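Local coordinates for protein pectate lyase (Bacillus, PDB 3VMV) that probably cleaves the polygalacturonate chains of pectate by beta-elimination, as a secreted polysaccharide lyase of family 1 built on a parallel beta-helix, at residues Gln5-Ala8 with Ser9-Gly12; Val132-Asp135 with His136-Phe139; Asn282-Asn286 with Thr287-His291; Gln305-Ala309 with Thr310-Ser314. All coordinates share one frame; numbering follows the deposited sequence.

Contact 1: Gln5-Ala8 with Ser9-Gly12; sequences QGYA and SMNG
Met10 folds back beside Tyr7 just after a short 3-10 turn, and its side chain can be followed outward atom by atom. CB lies 3.5 Å from Tyr7 O, the same carbonyl that accepts the hydrogen bond from Met10 N at 3.0 Å. CG stays near that oxygen, at 3.9 Å from Tyr7 O. With CG beside the backbone N (chi1 -59°) and the next torsion extended, SD is carried back along the tyrosine and comes to 3.8 Å from Tyr7 CD1. The two side chains run alongside each other in the same direction, and the sulfur approaches the ring obliquely, 5.0 Å from SD to the Tyr7 ring centroid: a Met-aromatic contact. At its last torsion the chain bends, taking CE on from the sulfur.

One residue earlier, Ser9 grips Gly6 O twice. Its OG donates to Gly6 O at 2.7 Å, in the carbonyl plane, while Ser9 N reaches Gly6 O at 2.9 Å from above that plane.

The turn lies in the N-terminal loop ahead of strand 21-25, packed on the outside of the beta-helix. The Tyr7 side chain packs on Lys193 of strand 192-197 and Asp215 of strand 215-219 and meets Tyr302 edge-to-face.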
loop_
_atom_site.group_PDB
_atom_site.type_symbol
_atom_site.label_atom_id
_atom_site.label_comp_id
_atom_site.label_asym_id
_atom_site.label_seq_id
_atom_site.Cartn_x
_atom_site.Cartn_y
_atom_site.Cartn_z
ATOM N N GLN A 5 10.739 8.709 -1.849
ATOM C CA GLN A 5 11.893 7.825 -1.864
ATOM C C GLN A 5 11.569 6.551 -2.619
ATOM O O GLN A 5 10.403 6.188 -2.759
ATOM C CB GLN A 5 12.332 7.415 -0.446
ATOM C CG GLN A 5 12.990 8.523 0.382
ATOM C CD GLN A 5 14.030 7.960 1.372
ATOM O OE1 GLN A 5 13.755 7.773 2.564
ATOM N NE2 GLN A 5 15.220 7.694 0.875
ATOM N N GLY A 6 12.599 5.845 -3.094
ATOM C CA GLY A 6 12.387 4.485 -3.554
ATOM C C GLY A 6 11.822 4.370 -4.959
ATOM O O GLY A 6 12.040 5.209 -5.820
ATOM N N TYR A 7 11.090 3.293 -5.191
ATOM C CA TYR A 7 10.774 2.949 -6.565
ATOM C C TYR A 7 9.894 3.985 -7.303
ATOM O O TYR A 7 10.051 4.151 -8.513
ATOM C CB TYR A 7 10.123 1.580 -6.604
ATOM C CG TYR A 7 11.096 0.425 -6.591
ATOM C CD1 TYR A 7 11.975 0.215 -7.655
ATOM C CD2 TYR A 7 11.088 -0.499 -5.541
ATOM C CE1 TYR A 7 12.839 -0.898 -7.650
ATOM C CE2 TYR A 7 11.886 -1.618 -5.553
ATOM C CZ TYR A 7 12.777 -1.802 -6.606
ATOM O OH TYR A 7 13.598 -2.910 -6.609
ATOM N N ALA A 8 8.997 4.706 -6.616
ATOM C CA ALA A 8 8.188 5.707 -7.315
ATOM C C ALA A 8 9.048 6.884 -7.830
ATOM O O ALA A 8 8.590 7.661 -8.642
ATOM C CB ALA A 8 7.019 6.188 -6.426
ATOM N N SER A 9 10.295 6.984 -7.349
ATOM C CA SER A 9 11.209 8.035 -7.812
ATOM C C SER A 9 11.871 7.680 -9.130
ATOM O O SER A 9 12.472 8.542 -9.776
ATOM C CB SER A 9 12.263 8.377 -6.755
ATOM O OG SER A 9 13.318 7.433 -6.729
ATOM N N MET A 10 11.787 6.409 -9.515
ATOM C CA MET A 10 12.399 5.932 -10.749
ATOM C C MET A 10 11.413 6.099 -11.883
ATOM O O MET A 10 10.297 6.600 -11.679
ATOM C CB MET A 10 12.788 4.454 -10.639
ATOM C CG MET A 10 13.779 4.195 -9.494
ATOM S SD MET A 10 14.418 2.543 -9.409
ATOM C CE MET A 10 15.433 2.449 -10.877
ATOM N N ASN A 11 11.840 5.690 -13.073
ATOM C CA ASN A 11 10.983 5.708 -14.252
ATOM C C ASN A 11 10.413 7.094 -14.484
ATOM O O ASN A 11 9.265 7.237 -14.885
ATOM C CB ASN A 11 9.860 4.673 -14.111
ATOM C CG ASN A 11 9.111 4.448 -15.412
ATOM O OD1 ASN A 11 9.727 4.242 -16.459
ATOM N ND2 ASN A 11 7.777 4.482 -15.354
ATOM N N GLY A 12 11.218 8.124 -14.210
ATOM C CA GLY A 12 10.782 9.497 -14.418
ATOM C C GLY A 12 10.265 10.264 -13.203
ATOM O O GLY A 12 10.084 11.479 -13.268
#

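Contact 2: Val132-Asp135 with His136-Phe139; sequences VWID and HNEF
The His136 ring takes Asp135 OD2 at its edge, almost exactly in the ring plane, and Trp169 of strand 165-175 stacks against it. The neighbouring Trp133 ring carries Asp135 CB on one face, 3.4 Å above the plane and toward the rim. Farther along, the edge of the Phe139 ring meets a methyl group, Ile134 CG2, which lies 3.7 Å from Phe139 CZ; the two side chains cross at about a right angle.

His136 ND1 donates to Asp135 OD2 at 2.7 Å, with an N-H...O angle of 163°. The bond is straight at the imidazole, but it reaches the oxygen from above the carboxylate, whose plane stands 76° from the ring. Asp135 CG is anti to the backbone N (chi1 178°), which lays the carboxylate alongside the imidazole, both pointing the same way. The other oxygen, Asp135 OD1, is hydrogen-bonded to Ser168 OG, a hydroxyl also bonded to Trp133 NE1, and both carboxylate oxygens are thus held. Were Asp135 an alanine, His136 ND1 and Ser168 OG would be likely to lose a shared partner, and the imidazole one of the groups that fix its rotation.

The chain turns at His136, between strand 132-135 and strand 138-140, two strands of successive faces of the beta-helix. Ile134 and Phe139 pack in the interior, on Ile123 of strand 123-126 and Val156 of strand 156-158, while strand 132-135 pairs in parallel with 105-108 before it and 165-175 after it.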
loop_
_atom_site.group_PDB
_atom_site.type_symbol
_atom_site.label_atom_id
_atom_site.label_comp_id
_atom_site.label_asym_id
_atom_site.label_seq_id
_atom_site.Cartn_x
_atom_site.Cartn_y
_atom_site.Cartn_z
ATOM N N VAL A 132 3.281 5.606 -8.552
ATOM C CA VAL A 132 2.252 5.915 -7.607
ATOM C C VAL A 132 2.885 6.057 -6.239
ATOM O O VAL A 132 3.668 5.184 -5.839
ATOM C CB VAL A 132 1.275 4.765 -7.545
ATOM C CG1 VAL A 132 0.210 5.005 -6.490
ATOM C CG2 VAL A 132 0.622 4.489 -8.923
ATOM N N TRP A 133 2.570 7.148 -5.552
ATOM C CA TRP A 133 3.081 7.412 -4.212
ATOM C C TRP A 133 1.892 7.492 -3.242
ATOM O O TRP A 133 1.014 8.352 -3.423
ATOM C CB TRP A 133 3.861 8.725 -4.277
ATOM C CG TRP A 133 4.576 9.085 -2.999
ATOM C CD1 TRP A 133 5.007 8.209 -2.043
ATOM C CD2 TRP A 133 5.005 10.385 -2.591
ATOM N NE1 TRP A 133 5.666 8.896 -1.029
ATOM C CE2 TRP A 133 5.661 10.235 -1.344
ATOM C CE3 TRP A 133 4.860 11.674 -3.145
ATOM C CZ2 TRP A 133 6.216 11.309 -0.661
ATOM C CZ3 TRP A 133 5.419 12.746 -2.475
ATOM C CH2 TRP A 133 6.063 12.560 -1.235
ATOM N N ILE A 134 1.856 6.576 -2.271
ATOM C CA ILE A 134 0.787 6.501 -1.265
ATOM C C ILE A 134 1.468 6.889 0.050
ATOM O O ILE A 134 2.256 6.088 0.552
ATOM C CB ILE A 134 0.253 5.101 -1.245
ATOM C CG1 ILE A 134 -0.462 4.863 -2.577
ATOM C CG2 ILE A 134 -0.715 4.879 -0.004
ATOM C CD1 ILE A 134 -0.777 3.374 -2.859
ATOM N N ASP A 135 1.205 8.115 0.510
ATOM C CA ASP A 135 2.009 8.726 1.584
ATOM C C ASP A 135 1.161 9.363 2.664
ATOM O O ASP A 135 0.234 10.100 2.405
ATOM C CB ASP A 135 2.924 9.763 0.934
ATOM C CG ASP A 135 3.794 10.510 1.953
ATOM O OD1 ASP A 135 4.778 9.907 2.401
ATOM O OD2 ASP A 135 3.462 11.657 2.279
ATOM N N HIS A 136 1.497 9.105 3.920
ATOM C CA HIS A 136 0.894 9.833 5.033
ATOM C C HIS A 136 -0.617 9.662 5.134
ATOM O O HIS A 136 -1.337 10.585 5.464
ATOM C CB HIS A 136 1.294 11.325 5.019
ATOM C CG HIS A 136 2.616 11.596 5.672
ATOM N ND1 HIS A 136 3.773 11.798 4.950
ATOM C CD2 HIS A 136 2.972 11.650 6.981
ATOM C CE1 HIS A 136 4.772 12.044 5.790
ATOM N NE2 HIS A 136 4.319 11.937 7.028
ATOM N N ASN A 137 -1.062 8.432 4.880
ATOM C CA ASN A 137 -2.463 8.077 5.032
ATOM C C ASN A 137 -2.680 7.159 6.232
ATOM O O ASN A 137 -1.721 6.698 6.860
ATOM C CB ASN A 137 -2.931 7.355 3.792
ATOM C CG ASN A 137 -2.582 8.101 2.505
ATOM O OD1 ASN A 137 -1.790 7.584 1.646
ATOM N ND2 ASN A 137 -3.162 9.242 2.319
ATOM N N GLU A 138 -3.951 6.854 6.502
ATOM C CA GLU A 138 -4.293 5.877 7.532
ATOM C C GLU A 138 -5.342 4.970 6.944
ATOM O O GLU A 138 -6.298 5.437 6.352
ATOM C CB GLU A 138 -4.797 6.542 8.818
ATOM C CG GLU A 138 -3.691 7.401 9.421
ATOM C CD GLU A 138 -3.991 7.995 10.779
ATOM O OE1 GLU A 138 -4.888 7.508 11.514
ATOM O OE2 GLU A 138 -3.291 8.962 11.165
ATOM N N PHE A 139 -5.149 3.674 7.163
ATOM C CA PHE A 139 -6.015 2.643 6.600
ATOM C C PHE A 139 -6.387 1.696 7.699
ATOM O O PHE A 139 -5.498 1.237 8.438
ATOM C CB PHE A 139 -5.285 1.851 5.515
ATOM C CG PHE A 139 -4.633 2.716 4.448
ATOM C CD1 PHE A 139 -5.412 3.457 3.569
ATOM C CD2 PHE A 139 -3.253 2.740 4.310
ATOM C CE1 PHE A 139 -4.840 4.264 2.578
ATOM C CE2 PHE A 139 -2.660 3.523 3.304
ATOM C CZ PHE A 139 -3.441 4.288 2.439
#

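Contact 3: Asn282-Asn286 with Thr287-His291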
loop_
_atom_site.group_PDB
_atom_site.type_symbol
_atom_site.label_atom_id
_atom_site.label_comp_id
_atom_site.label_asym_id
_atom_site.label_seq_id
_atom_site.Cartn_x
_atom_site.Cartn_y
_atom_site.Cartn_z
ATOM N N ASN A 282 17.443 -5.507 11.146
ATOM C CA ASN A 282 16.141 -5.500 11.806
ATOM C C ASN A 282 16.249 -5.732 13.318
ATOM O O ASN A 282 17.204 -6.338 13.792
ATOM C CB ASN A 282 15.243 -6.553 11.176
ATOM C CG ASN A 282 15.018 -6.292 9.690
ATOM O OD1 ASN A 282 14.342 -5.340 9.330
ATOM N ND2 ASN A 282 15.601 -7.132 8.825
ATOM N N VAL A 283 15.287 -5.186 14.058
ATOM C CA VAL A 283 15.183 -5.416 15.489
ATOM C C VAL A 283 13.916 -6.222 15.719
ATOM O O VAL A 283 12.839 -5.817 15.281
ATOM C CB VAL A 283 15.182 -4.099 16.261
ATOM C CG1 VAL A 283 14.788 -4.336 17.732
ATOM C CG2 VAL A 283 16.583 -3.436 16.170
ATOM N N PHE A 284 14.070 -7.366 16.384
ATOM C CA PHE A 284 12.949 -8.266 16.642
ATOM C C PHE A 284 12.733 -8.371 18.150
ATOM O O PHE A 284 13.600 -8.895 18.867
ATOM C CB PHE A 284 13.297 -9.669 16.096
ATOM C CG PHE A 284 13.579 -9.704 14.613
ATOM C CD1 PHE A 284 12.536 -9.645 13.682
ATOM C CD2 PHE A 284 14.880 -9.894 14.153
ATOM C CE1 PHE A 284 12.781 -9.709 12.307
ATOM C CE2 PHE A 284 15.139 -9.962 12.778
ATOM C CZ PHE A 284 14.089 -9.867 11.870
ATOM N N VAL A 285 11.589 -7.865 18.632
ATOM C CA VAL A 285 11.285 -7.999 20.042
ATOM C C VAL A 285 10.064 -8.907 20.172
ATOM O O VAL A 285 9.021 -8.646 19.565
ATOM C CB VAL A 285 10.947 -6.622 20.634
ATOM C CG1 VAL A 285 10.624 -6.708 22.108
ATOM C CG2 VAL A 285 12.114 -5.648 20.389
ATOM N N ASN A 286 10.217 -9.962 20.953
ATOM C CA ASN A 286 9.139 -10.961 21.158
ATOM C C ASN A 286 8.594 -11.391 19.797
ATOM O O ASN A 286 7.373 -11.480 19.578
ATOM C CB ASN A 286 8.022 -10.436 22.107
ATOM C CG ASN A 286 8.503 -10.342 23.539
ATOM O OD1 ASN A 286 9.642 -10.715 23.847
ATOM N ND2 ASN A 286 7.643 -9.859 24.434
ATOM N N THR A 287 9.517 -11.603 18.859
ATOM C CA THR A 287 9.168 -11.951 17.492
ATOM C C THR A 287 10.087 -13.065 17.022
ATOM O O THR A 287 11.312 -12.901 17.072
ATOM C CB THR A 287 9.415 -10.721 16.600
ATOM O OG1 THR A 287 8.419 -9.710 16.860
ATOM C CG2 THR A 287 9.299 -11.081 15.099
ATOM N N PRO A 288 9.526 -14.211 16.599
ATOM C CA PRO A 288 10.388 -15.347 16.220
ATOM C C PRO A 288 11.380 -14.923 15.136
ATOM O O PRO A 288 10.973 -14.330 14.127
ATOM C CB PRO A 288 9.404 -16.343 15.591
ATOM C CG PRO A 288 8.094 -16.025 16.202
ATOM C CD PRO A 288 8.090 -14.530 16.482
ATOM N N ASN A 289 12.669 -15.212 15.340
ATOM C CA ASN A 289 13.616 -14.782 14.331
ATOM C C ASN A 289 14.888 -15.619 14.221
ATOM O O ASN A 289 15.594 -15.524 13.193
ATOM C CB ASN A 289 14.010 -13.313 14.542
ATOM C CG ASN A 289 14.843 -13.107 15.786
ATOM O OD1 ASN A 289 16.072 -13.055 15.723
ATOM N ND2 ASN A 289 14.186 -12.969 16.926
ATOM N N SER A 290 15.194 -16.403 15.248
ATOM C CA SER A 290 16.475 -17.144 15.222
ATOM C C SER A 290 16.587 -18.186 14.105
ATOM O O SER A 290 17.686 -18.595 13.721
ATOM C CB SER A 290 16.746 -17.764 16.588
ATOM O OG SER A 290 15.821 -18.804 16.857
ATOM N N HIS A 291 15.450 -18.590 13.567
ATOM C CA HIS A 291 15.385 -19.575 12.505
ATOM C C HIS A 291 15.669 -18.995 11.142
ATOM O O HIS A 291 15.783 -19.748 10.156
ATOM C CB HIS A 291 13.983 -20.184 12.481
ATOM C CG HIS A 291 12.905 -19.185 12.235
ATOM N ND1 HIS A 291 12.508 -18.282 13.201
ATOM C CD2 HIS A 291 12.171 -18.917 11.134
ATOM C CE1 HIS A 291 11.570 -17.505 12.708
ATOM N NE2 HIS A 291 11.333 -17.871 11.456
#
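Asn289 lies over one face of the Phe284 ring, with CB 3.8 Å from the ring centroid, a CH-pi contact displaced toward the rim. Its amide plane is only 11° from the ring plane, so the flat group is laid almost parallel to the phenyl. The contact runs on to the foot of the aromatic side chain, where Asn289 ND2 is 3.5 Å from Phe284 CB. Thr287 adds a methyl group: its CG2 comes obliquely to Phe284 CD1 at 3.8 Å, the two side chains crossing at about a right angle.

What positions these groups is a pair of hydrogen bonds to backbone carbonyls. Asn289 ND2 donates to Thr287 O at 2.9 Å, nearly straight at 173°, with the carbonyl oxygen close to the amide plane; chi1 of 69°, which sets CG between the backbone N and the carbonyl carbon, turns the amide back to reach it. Thr287 OG1 donates to Val285 O at 3.0 Å from above the carbonyl plane, and accepts in turn from Val249 N. With a leucine at Asn289 the ND2 donor is gone, which would probably leave Thr287 O without this mate and the side chain over Phe284 less fixed in its rotation.

Here the chain leaves strand 283-285, a late strand of the parallel beta-helix, for the long loop that leads to helix 309-319. The strand stacks in parallel on 245-249, whose Phe246 ring meets that of Phe284, and Pro264 from a loop touches both Phe284 and Thr287.

Contact 4: Gln305-Ala309 with Thr310-Ser314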
loop_
_atom_site.group_PDB
_atom_site.type_symbol
_atom_site.label_atom_id
_atom_site.label_comp_id
_atom_site.label_asym_id
_atom_site.label_seq_id
_atom_site.Cartn_x
_atom_site.Cartn_y
_atom_site.Cartn_z
ATOM N N GLN A 305 17.950 7.104 1.849
ATOM C CA GLN A 305 18.459 7.344 3.195
ATOM C C GLN A 305 17.737 6.426 4.129
ATOM O O GLN A 305 16.490 6.313 4.028
ATOM C CB GLN A 305 18.186 8.798 3.572
ATOM C CG GLN A 305 19.026 9.750 2.778
ATOM C CD GLN A 305 20.467 9.726 3.220
ATOM O OE1 GLN A 305 20.764 9.770 4.419
ATOM N NE2 GLN A 305 21.383 9.652 2.253
ATOM N N VAL A 306 18.481 5.795 5.028
ATOM C CA VAL A 306 17.876 4.806 5.933
ATOM C C VAL A 306 18.345 5.041 7.360
ATOM O O VAL A 306 19.537 5.206 7.630
ATOM C CB VAL A 306 18.126 3.368 5.419
ATOM C CG1 VAL A 306 19.626 3.041 5.320
ATOM C CG2 VAL A 306 17.420 2.342 6.322
ATOM N N GLN A 307 17.382 5.141 8.272
ATOM C CA GLN A 307 17.669 5.283 9.712
ATOM C C GLN A 307 17.950 3.932 10.355
ATOM O O GLN A 307 17.714 2.892 9.764
ATOM C CB GLN A 307 16.447 5.877 10.406
ATOM C CG GLN A 307 16.018 7.240 9.893
ATOM C CD GLN A 307 14.788 7.699 10.671
ATOM O OE1 GLN A 307 13.706 7.162 10.493
ATOM N NE2 GLN A 307 14.999 8.561 11.634
ATOM N N SER A 308 18.446 3.934 11.594
ATOM C CA SER A 308 18.469 2.673 12.319
ATOM C C SER A 308 17.023 2.239 12.604
ATOM O O SER A 308 16.086 3.047 12.515
ATOM C CB SER A 308 19.212 2.846 13.639
ATOM O OG SER A 308 18.450 3.641 14.549
ATOM N N ALA A 309 16.851 0.971 12.944
ATOM C CA ALA A 309 15.510 0.469 13.264
ATOM C C ALA A 309 14.903 1.233 14.424
ATOM O O ALA A 309 13.695 1.502 14.412
ATOM C CB ALA A 309 15.575 -1.034 13.585
ATOM N N THR A 310 15.686 1.559 15.438
ATOM C CA THR A 310 15.101 2.232 16.597
ATOM C C THR A 310 14.818 3.688 16.319
ATOM O O THR A 310 13.840 4.236 16.823
ATOM C CB THR A 310 15.973 2.074 17.845
ATOM O OG1 THR A 310 17.303 2.561 17.567
ATOM C CG2 THR A 310 16.036 0.591 18.274
ATOM N N GLN A 311 15.636 4.332 15.482
ATOM C CA GLN A 311 15.314 5.695 15.087
ATOM C C GLN A 311 14.055 5.681 14.252
ATOM O O GLN A 311 13.196 6.567 14.393
ATOM C CB GLN A 311 16.453 6.253 14.241
ATOM C CG GLN A 311 17.698 6.597 15.059
ATOM C CD GLN A 311 18.970 6.716 14.198
ATOM O OE1 GLN A 311 18.973 6.452 12.983
ATOM N NE2 GLN A 311 20.067 7.102 14.846
ATOM N N ALA A 312 13.934 4.695 13.375
ATOM C CA ALA A 312 12.723 4.607 12.580
ATOM C C ALA A 312 11.481 4.392 13.424
ATOM O O ALA A 312 10.431 4.987 13.149
ATOM C CB ALA A 312 12.863 3.517 11.541
ATOM N N LYS A 313 11.589 3.535 14.434
ATOM C CA LYS A 313 10.425 3.303 15.290
ATOM C C LYS A 313 9.918 4.638 15.853
ATOM O O LYS A 313 8.718 4.912 15.799
ATOM C CB LYS A 313 10.809 2.333 16.397
ATOM C CG LYS A 313 9.738 2.184 17.489
ATOM C CD LYS A 313 10.331 1.381 18.618
ATOM C CE LYS A 313 9.291 1.066 19.703
ATOM N NZ LYS A 313 9.051 2.281 20.526
ATOM N N SER A 314 10.818 5.460 16.386
ATOM C CA SER A 314 10.378 6.746 16.929
ATOM C C SER A 314 9.849 7.709 15.857
ATOM O O SER A 314 8.851 8.407 16.083
ATOM C CB SER A 314 11.503 7.378 17.731
ATOM O OG SER A 314 12.647 7.556 16.935
HETATM O O HOH W 1 20.357 3.678 16.540
#
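At Ser308 the extended chain enters helix 309-319, and the first helical turn is closed by Ala312 N to Ser308 O at 2.8 Å and Lys313 N to Ala309 O at 2.9 Å. Ser308, at the N-cap, and Gln311 complete a capping box, each side chain bonding the backbone N of the other. Ser308 OG accepts from Gln311 N at 3.0 Å; its chi1 of 70° holds the hydroxyl oxygen over the start of the helix. In return Ser308 N donates to Gln311 OE1 at 2.9 Å, with an angle of 165° at the hydrogen, meeting the amide oxygen from above its carbonyl plane. Gln311 CG lies beside its own backbone N (chi1 -74°) and 3.1 Å from Ser308 OG; from there the chain runs extended alongside the serine, which carries OE1 to Ser308 N.

Gln307 flanks the box. Its CB approaches Gln311 OE1 at 3.7 Å, its extended side chain crosses that of Gln311 obliquely, and Gln307 OE1 comes to 3.4 Å from Ala312 CA. The tip of Gln307 is tied beyond the turn, OE1 bonded to His198 NE2 and NE2 to Ser315 OG. A water bonds Ser308 OG and makes a weak, longer bond to Thr310 OG1.

The capping box itself is polar and uncharged; charge enters farther along, in the Lys313-Glu317 salt bridge. A helix begins with backbone N-H groups that no preceding turn can satisfy, and Ser308 OG supplies an acceptor for one of them; the two reciprocal bonds hold one side chain each, marking where the helix starts.

In the fold
Contact 2 is the inner one: every residue that touches is buried, its apolar packing facing the interior of the beta-helix and its histidine-carboxylate bond on the other side of the strand, near the C-terminal residues Val324 and Ile325. Contact 1 is also buried but belongs to an N-terminal loop laid against the outside of the coil, and it touches contact 2 through Ala8 CB, 3.5 Å from Val132 O. Contact 3 is at the surface and contact 4 partly buried; strand 283-285 meets helix 309-319 where Val283 CG2 is 3.7 Å from Ala309 CB. Contacts 1 and 3 combine an aromatic contact with bonds to backbone carbonyls, whereas contact 4 relies on helix capping.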